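PDB 3IM9: malonyl CoA-acyl carrier protein transacylase, which transfers the malonyl group from coenzyme A to the holo acyl carrier protein, supplying malonyl-[ACP] for fatty acid biosynthesis. Local coordinates for residues A[53-56]-A[57-61]; A[182-185]-A[186-190]; A[262-265]-A[266-270]. All coordinates share one frame; numbering follows the deposited sequence.

How the interactions relate
All three interactions are local contacts within single helices or at their ends, and none touches another: nearest atoms are about 23 Å apart between interactions 1 and 2, about 20 Å between 1 and 3, and about 16 Å between 2 and 3. Interaction 3 is the one closest to the active site, inferred by similarity: the side chain of F263 lies about 9 Å from that of S97, and that of Q262 about 9 Å from that of H207 and about 13 Å from the bound calcium ion. In interaction 2, I182 is about 11 Å from H207, side chain to side chain. Interaction 1 lies away from these sites, across the chain's centre from interaction 3.

Interaction 1 of 3, residues A[53-56]-A[57-61]; sequences LETM and FTDEE
The F57 ring carries the carbonyl oxygen of L53 over one face, 3.2 Å above its plane and displaced toward the rim, while L53 CB approaches F57 CE2 at 3.9 Å. The second flat group, the E54 carboxylate, is gripped at OE2 by two donors from different directions: E60 N lies on the syn lone pair at 2.7 Å from E54 OE2, whereas T58 OG1 comes in from above the carboxylate plane, 36° out of it, at 2.8 Å from the same oxygen. This is the C-terminal end of helix 52-57, closed by a pi-turn: the chain leaves helical geometry at T58 and D59 adopts a left-handed backbone conformation (phi 46°).

E54 O accepts twice, from T58 N at 2.9 Å in the normal helical step and from D59 N at 2.8 Å, the i+5 bond that defines the pi-turn. E54 therefore holds the turn through both its carbonyl and its side chain. The side chain reaches over residues 58-60, bent at chi2 (-73°), and it crosses T58 at about a right angle. The two bonds on OE2 fix the rotation of the carboxylate, and they would be expected to favour its charged form despite the acidic neighbours D59 and E60.

The next carbonyl fares differently. T55 O is buried and has no polar partner in the model; D59 CB packs against it at 3.2 Å. The D59 carboxylate is held by backbone nitrogens further on, K63 N and L64 N, and M56 turns inward to helices 35-47 and 67-84. Finally, a single water donates to E54 OE1, at 2.7 Å, and to D59 OD2, and accepts from E61 N.

Interaction 2 of 3, residues A[182-185]-A[186-190]; sequences IDEL and VEKGK
E184 and K188 run side by side and point the same way, with E184 CG 4.0 Å from K188 CD. Their charged ends do not meet directly, since E184 OE2 and K188 NZ are 4.6 Å apart. A water bridges them, donating to E184 OE2 at 2.5 Å and accepting from K188 NZ at 2.7 Å. The lysine chain reaches this position by bending at chi3 (65°), whereas the glutamate is extended beyond CG.

In the backbone, K188 N bonds to E184 O at 2.9 Å, the i to i+4 step that brings the two side chains to the same side of the helix. Its neighbours V186 N to I182 O and E187 N to D183 O match it, but G189 N to L185 O is weak, with an N-H...O angle of only 117°. E187 lays its CG on D183 O at 3.2 Å; the D183 carboxylate itself is salt-bridged to K179.

On the inner side, I182 and L185 pack on strands 135-141 and 162-169, and L185 also reaches helix 145-155. The helix is thus the second of two lying against the mixed sheet, in the beta-alpha-beta-beta-alpha-beta order of the ferredoxin-like subdomain of malonyltransferases.

Interaction 3 of 3, residues A[262-265]-A[266-270]; sequences QFIN and STEWL
Q262 O is bonded twice by one residue: S266 OG donates to it at 2.8 Å and S266 N at 3.0 Å, from opposite faces of the carbonyl plane, the hydroxyl standing 36° out of it. F263 O is treated alike by T267, whose OG1 donates at 3.0 Å and whose N donates at 2.9 Å, again from opposite faces. In both residues the hydroxyl sits anti to the carbonyl carbon (S266 chi1 -65°, T267 chi1 -62°), which turns it back to the carbonyl four residues earlier. The two buried hydroxyls, S266 OG and T267 OG1, thus find acceptors on the local backbone.

These pairs form the first turn of helix 263-272, with Q262 at the N-cap position. The chain enters from strand 261-262, at the edge of the mixed sheet, and after the helix continues into strand 275-281 of the parallel sheet, so the helix links the two sheets. Farther along, E268 N bonds to I264 O and W269 N to N265 O in the regular i to i+4 pattern.

T267 OG1 also lies over one face of the F263 ring, 3.4 Å from F263 CE1 and offset toward the rim. Both side chains rest on M94 of strand 92-95 and on helix 286-294. Away from that interface, E268 runs alongside I264, its OE2 3.8 Å from I264 CG2, while E268 OE1 stays 3.7 Å from N265 ND2.

Interaction 1 of 3, residues A[53-56]-A[57-61]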
loop_
_atom_site.group_PDB
_atom_site.type_symbol
_atom_site.label_atom_id
_atom_site.label_comp_id
_atom_site.label_asym_id
_atom_site.label_seq_id
_atom_site.Cartn_x
_atom_site.Cartn_y
_atom_site.Cartn_z
ATOM N N LEU A 53 16.343 -7.875 8.600
ATOM C CA LEU A 53 16.989 -8.354 7.400
ATOM C C LEU A 53 16.928 -9.895 7.224
ATOM O O LEU A 53 16.731 -10.369 6.107
ATOM C CB LEU A 53 18.473 -7.835 7.275
ATOM C CG LEU A 53 18.597 -6.302 7.416
ATOM C CD1 LEU A 53 20.068 -5.913 7.175
ATOM C CD2 LEU A 53 17.734 -5.581 6.377
ATOM N N GLU A 54 17.040 -10.621 8.341
ATOM C CA GLU A 54 16.890 -12.098 8.260
ATOM C C GLU A 54 15.470 -12.405 7.784
ATOM O O GLU A 54 15.259 -13.200 6.884
ATOM C CB GLU A 54 17.138 -12.687 9.624
ATOM C CG GLU A 54 17.119 -14.271 9.517
ATOM C CD GLU A 54 15.798 -14.937 9.308
ATOM O OE1 GLU A 54 14.810 -14.470 9.892
ATOM O OE2 GLU A 54 15.804 -15.953 8.585
ATOM N N THR A 55 14.539 -11.605 8.306
ATOM C CA THR A 55 13.113 -11.852 7.988
ATOM C C THR A 55 12.846 -11.599 6.506
ATOM O O THR A 55 12.128 -12.391 5.841
ATOM C CB THR A 55 12.206 -11.034 8.879
ATOM O OG1 THR A 55 12.447 -11.397 10.232
ATOM C CG2 THR A 55 10.680 -11.359 8.604
ATOM N N MET A 56 13.495 -10.549 5.947
ATOM C CA MET A 56 13.369 -10.242 4.529
ATOM C C MET A 56 14.093 -11.303 3.627
ATOM O O MET A 56 13.591 -11.736 2.572
ATOM C CB MET A 56 13.963 -8.866 4.202
ATOM C CG MET A 56 13.037 -7.768 4.813
ATOM S SD MET A 56 13.815 -6.158 4.756
ATOM C CE MET A 56 13.785 -5.804 2.970
ATOM N N PHE A 57 15.307 -11.672 4.006
ATOM C CA PHE A 57 16.145 -12.431 3.087
ATOM C C PHE A 57 15.979 -13.940 3.166
ATOM O O PHE A 57 16.127 -14.541 2.066
ATOM C CB PHE A 57 17.663 -12.141 3.361
ATOM C CG PHE A 57 18.079 -10.675 3.248
ATOM C CD1 PHE A 57 17.335 -9.671 2.580
ATOM C CD2 PHE A 57 19.347 -10.311 3.829
ATOM C CE1 PHE A 57 17.776 -8.305 2.525
ATOM C CE2 PHE A 57 19.757 -8.981 3.730
ATOM C CZ PHE A 57 19.022 -7.979 3.077
ATOM N N THR A 58 15.766 -14.525 4.342
ATOM C CA THR A 58 15.689 -15.967 4.448
ATOM C C THR A 58 14.427 -16.407 5.244
ATOM O O THR A 58 13.951 -17.535 5.014
ATOM C CB THR A 58 16.953 -16.561 5.096
ATOM O OG1 THR A 58 17.323 -15.828 6.243
ATOM C CG2 THR A 58 18.126 -16.361 4.146
ATOM N N ASP A 59 13.901 -15.579 6.158
ATOM C CA ASP A 59 12.682 -15.815 6.937
ATOM C C ASP A 59 12.623 -17.236 7.522
ATOM O O ASP A 59 11.657 -17.979 7.289
ATOM C CB ASP A 59 11.467 -15.549 6.122
ATOM C CG ASP A 59 10.237 -15.405 7.001
ATOM O OD1 ASP A 59 9.107 -15.556 6.426
ATOM O OD2 ASP A 59 10.388 -15.115 8.202
ATOM N N GLU A 60 13.602 -17.541 8.343
ATOM C CA GLU A 60 13.629 -18.925 8.860
ATOM C C GLU A 60 12.435 -19.159 9.837
ATOM O O GLU A 60 12.089 -20.350 10.044
ATOM C CB GLU A 60 14.949 -19.183 9.557
ATOM C CG GLU A 60 15.057 -18.387 10.828
ATOM C CD GLU A 60 16.270 -18.747 11.789
ATOM O OE1 GLU A 60 16.918 -19.822 11.621
ATOM O OE2 GLU A 60 16.515 -17.929 12.713
ATOM N N GLU A 61 11.862 -18.115 10.445
ATOM C CA GLU A 61 10.686 -18.196 11.338
ATOM C C GLU A 61 9.360 -18.155 10.563
ATOM O O GLU A 61 8.300 -18.293 11.216
ATOM C CB GLU A 61 10.704 -17.199 12.476
ATOM C CG GLU A 61 11.927 -17.346 13.314
ATOM C CD GLU A 61 11.975 -16.427 14.533
ATOM O OE1 GLU A 61 12.553 -16.912 15.510
ATOM O OE2 GLU A 61 11.495 -15.268 14.608
HETATM O O HOH W 1 12.239 -15.186 10.282
#

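Interaction 2 of 3, residues A[182-185]-A[186-190]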
loop_
_atom_site.group_PDB
_atom_site.type_symbol
_atom_site.label_atom_id
_atom_site.label_comp_id
_atom_site.label_asym_id
_atom_site.label_seq_id
_atom_site.Cartn_x
_atom_site.Cartn_y
_atom_site.Cartn_z
ATOM N N ILE A 182 -17.601 -12.526 6.069
ATOM C CA ILE A 182 -16.607 -12.826 5.023
ATOM C C ILE A 182 -16.750 -14.280 4.572
ATOM O O ILE A 182 -16.773 -14.576 3.365
ATOM C CB ILE A 182 -15.167 -12.612 5.610
ATOM C CG1 ILE A 182 -14.950 -11.138 5.883
ATOM C CG2 ILE A 182 -14.143 -13.203 4.645
ATOM C CD1 ILE A 182 -14.844 -10.227 4.546
ATOM N N ASP A 183 -16.971 -15.188 5.545
ATOM C CA ASP A 183 -17.023 -16.607 5.191
ATOM C C ASP A 183 -18.338 -16.894 4.459
ATOM O O ASP A 183 -18.354 -17.763 3.568
ATOM C CB ASP A 183 -16.874 -17.418 6.474
ATOM C CG ASP A 183 -15.419 -17.459 6.980
ATOM O OD1 ASP A 183 -14.500 -17.046 6.230
ATOM O OD2 ASP A 183 -15.321 -17.869 8.158
ATOM N N GLU A 184 -19.413 -16.196 4.800
ATOM C CA GLU A 184 -20.688 -16.400 4.057
ATOM C C GLU A 184 -20.479 -15.959 2.617
ATOM O O GLU A 184 -20.979 -16.627 1.703
ATOM C CB GLU A 184 -21.785 -15.596 4.736
ATOM C CG GLU A 184 -23.139 -15.803 4.098
ATOM C CD GLU A 184 -24.261 -15.063 4.868
ATOM O OE1 GLU A 184 -23.957 -14.380 5.874
ATOM O OE2 GLU A 184 -25.432 -15.160 4.411
ATOM N N LEU A 185 -19.789 -14.846 2.397
ATOM C CA LEU A 185 -19.494 -14.399 1.020
ATOM C C LEU A 185 -18.625 -15.403 0.265
ATOM O O LEU A 185 -18.819 -15.635 -0.935
ATOM C CB LEU A 185 -18.876 -13.024 1.063
ATOM C CG LEU A 185 -18.631 -12.448 -0.308
ATOM C CD1 LEU A 185 -19.900 -12.378 -1.139
ATOM C CD2 LEU A 185 -17.966 -11.039 -0.173
ATOM N N VAL A 186 -17.575 -15.891 0.927
ATOM C CA VAL A 186 -16.712 -16.932 0.342
ATOM C C VAL A 186 -17.629 -18.123 -0.119
ATOM O O VAL A 186 -17.436 -18.624 -1.248
ATOM C CB VAL A 186 -15.625 -17.399 1.341
ATOM C CG1 VAL A 186 -14.908 -18.654 0.716
ATOM C CG2 VAL A 186 -14.637 -16.257 1.527
ATOM N N GLU A 187 -18.522 -18.538 0.758
ATOM C CA GLU A 187 -19.352 -19.751 0.449
ATOM C C GLU A 187 -20.312 -19.463 -0.680
ATOM O O GLU A 187 -20.425 -20.329 -1.569
ATOM C CB GLU A 187 -20.175 -20.144 1.660
ATOM C CG GLU A 187 -19.288 -20.711 2.740
ATOM C CD GLU A 187 -20.038 -20.890 4.060
ATOM O OE1 GLU A 187 -19.395 -21.458 4.970
ATOM O OE2 GLU A 187 -21.228 -20.469 4.193
ATOM N N LYS A 188 -20.963 -18.298 -0.658
ATOM C CA LYS A 188 -21.995 -17.981 -1.650
ATOM C C LYS A 188 -21.507 -17.247 -2.854
ATOM O O LYS A 188 -22.302 -17.019 -3.806
ATOM C CB LYS A 188 -23.118 -17.092 -1.020
ATOM C CG LYS A 188 -23.695 -17.833 0.109
ATOM C CD LYS A 188 -24.857 -16.992 0.694
ATOM C CE LYS A 188 -25.998 -16.838 -0.296
ATOM N NZ LYS A 188 -27.330 -16.550 0.403
ATOM N N GLY A 189 -20.233 -16.811 -2.886
ATOM C CA GLY A 189 -19.725 -15.892 -3.966
ATOM C C GLY A 189 -19.982 -16.362 -5.390
ATOM O O GLY A 189 -20.477 -15.575 -6.194
ATOM N N LYS A 190 -19.687 -17.643 -5.680
ATOM C CA LYS A 190 -19.944 -18.163 -7.067
ATOM C C LYS A 190 -21.429 -18.080 -7.419
ATOM O O LYS A 190 -21.754 -17.576 -8.481
ATOM C CB LYS A 190 -19.371 -19.584 -7.177
ATOM C CG LYS A 190 -19.083 -19.929 -8.660
ATOM C CD LYS A 190 -17.691 -19.402 -9.159
ATOM C CE LYS A 190 -17.612 -19.731 -10.596
ATOM N NZ LYS A 190 -16.318 -19.307 -11.100
HETATM O O HOH W 2 -26.792 -14.820 2.370
#

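Interaction 3 of 3, residues A[262-265]-A[266-270]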
loop_
_atom_site.group_PDB
_atom_site.type_symbol
_atom_site.label_atom_id
_atom_site.label_comp_id
_atom_site.label_asym_id
_atom_site.label_seq_id
_atom_site.Cartn_x
_atom_site.Cartn_y
_atom_site.Cartn_z
ATOM N N GLN A 262 -8.724 3.800 -1.951
ATOM C CA GLN A 262 -9.284 4.220 -3.245
ATOM C C GLN A 262 -8.293 4.115 -4.364
ATOM O O GLN A 262 -7.884 5.135 -4.950
ATOM C CB GLN A 262 -9.859 5.656 -3.104
ATOM C CG GLN A 262 -10.914 5.749 -1.989
ATOM C CD GLN A 262 -12.240 5.137 -2.396
ATOM O OE1 GLN A 262 -12.460 4.669 -3.510
ATOM N NE2 GLN A 262 -13.144 5.049 -1.402
ATOM N N PHE A 263 -7.810 2.909 -4.682
ATOM C CA PHE A 263 -6.748 2.831 -5.694
ATOM C C PHE A 263 -7.198 3.169 -7.092
ATOM O O PHE A 263 -6.430 3.854 -7.794
ATOM C CB PHE A 263 -6.069 1.435 -5.632
ATOM C CG PHE A 263 -4.775 1.399 -6.448
ATOM C CD1 PHE A 263 -4.804 0.845 -7.712
ATOM C CD2 PHE A 263 -3.637 1.965 -5.928
ATOM C CE1 PHE A 263 -3.632 0.861 -8.523
ATOM C CE2 PHE A 263 -2.403 1.950 -6.668
ATOM C CZ PHE A 263 -2.413 1.390 -7.985
ATOM N N ILE A 264 -8.396 2.730 -7.480
ATOM C CA ILE A 264 -8.884 3.090 -8.838
ATOM C C ILE A 264 -8.998 4.629 -8.926
ATOM O O ILE A 264 -8.454 5.204 -9.892
ATOM C CB ILE A 264 -10.238 2.430 -9.136
ATOM C CG1 ILE A 264 -10.017 0.904 -9.234
ATOM C CG2 ILE A 264 -10.818 2.909 -10.484
ATOM C CD1 ILE A 264 -11.385 0.191 -9.342
ATOM N N ASN A 265 -9.649 5.293 -7.947
ATOM C CA ASN A 265 -9.895 6.732 -8.141
ATOM C C ASN A 265 -8.592 7.491 -8.079
ATOM O O ASN A 265 -8.459 8.546 -8.720
ATOM C CB ASN A 265 -10.853 7.225 -7.091
ATOM C CG ASN A 265 -12.282 6.784 -7.311
ATOM O OD1 ASN A 265 -13.077 6.856 -6.362
ATOM N ND2 ASN A 265 -12.598 6.300 -8.463
ATOM N N SER A 266 -7.642 7.015 -7.259
ATOM C CA SER A 266 -6.318 7.679 -7.174
ATOM C C SER A 266 -5.574 7.522 -8.506
ATOM O O SER A 266 -4.901 8.528 -8.942
ATOM C CB SER A 266 -5.489 7.020 -6.102
ATOM O OG SER A 266 -6.047 7.190 -4.813
ATOM N N THR A 267 -5.588 6.337 -9.137
ATOM C CA THR A 267 -4.983 6.147 -10.422
ATOM C C THR A 267 -5.629 7.098 -11.452
ATOM O O THR A 267 -4.887 7.781 -12.244
ATOM C CB THR A 267 -5.107 4.692 -10.902
ATOM O OG1 THR A 267 -4.402 3.862 -9.952
ATOM C CG2 THR A 267 -4.404 4.490 -12.256
ATOM N N GLU A 268 -6.949 7.154 -11.423
ATOM C CA GLU A 268 -7.701 7.997 -12.408
ATOM C C GLU A 268 -7.370 9.474 -12.188
ATOM O O GLU A 268 -7.165 10.226 -13.184
ATOM C CB GLU A 268 -9.166 7.717 -12.298
ATOM C CG GLU A 268 -9.429 6.294 -12.872
ATOM C CD GLU A 268 -10.892 5.907 -12.893
ATOM O OE1 GLU A 268 -11.628 6.458 -12.051
ATOM O OE2 GLU A 268 -11.181 4.964 -13.711
ATOM N N TRP A 269 -7.205 9.908 -10.949
ATOM C CA TRP A 269 -6.940 11.323 -10.648
ATOM C C TRP A 269 -5.586 11.651 -11.205
ATOM O O TRP A 269 -5.387 12.723 -11.797
ATOM C CB TRP A 269 -6.991 11.542 -9.165
ATOM C CG TRP A 269 -6.852 13.001 -8.788
ATOM C CD1 TRP A 269 -7.898 13.908 -8.582
ATOM C CD2 TRP A 269 -5.642 13.710 -8.473
ATOM N NE1 TRP A 269 -7.392 15.127 -8.159
ATOM C CE2 TRP A 269 -6.014 15.050 -8.105
ATOM C CE3 TRP A 269 -4.253 13.359 -8.525
ATOM C CZ2 TRP A 269 -5.044 16.017 -7.748
ATOM C CZ3 TRP A 269 -3.302 14.301 -8.149
ATOM C CH2 TRP A 269 -3.712 15.620 -7.775
ATOM N N LEU A 270 -4.637 10.716 -11.119
ATOM C CA LEU A 270 -3.320 11.013 -11.559
ATOM C C LEU A 270 -3.292 11.070 -13.040
ATOM O O LEU A 270 -2.658 12.012 -13.608
ATOM C CB LEU A 270 -2.354 9.858 -11.085
ATOM C CG LEU A 270 -1.957 10.156 -9.651
ATOM C CD1 LEU A 270 -1.221 8.885 -9.065
ATOM C CD2 LEU A 270 -1.038 11.351 -9.495
#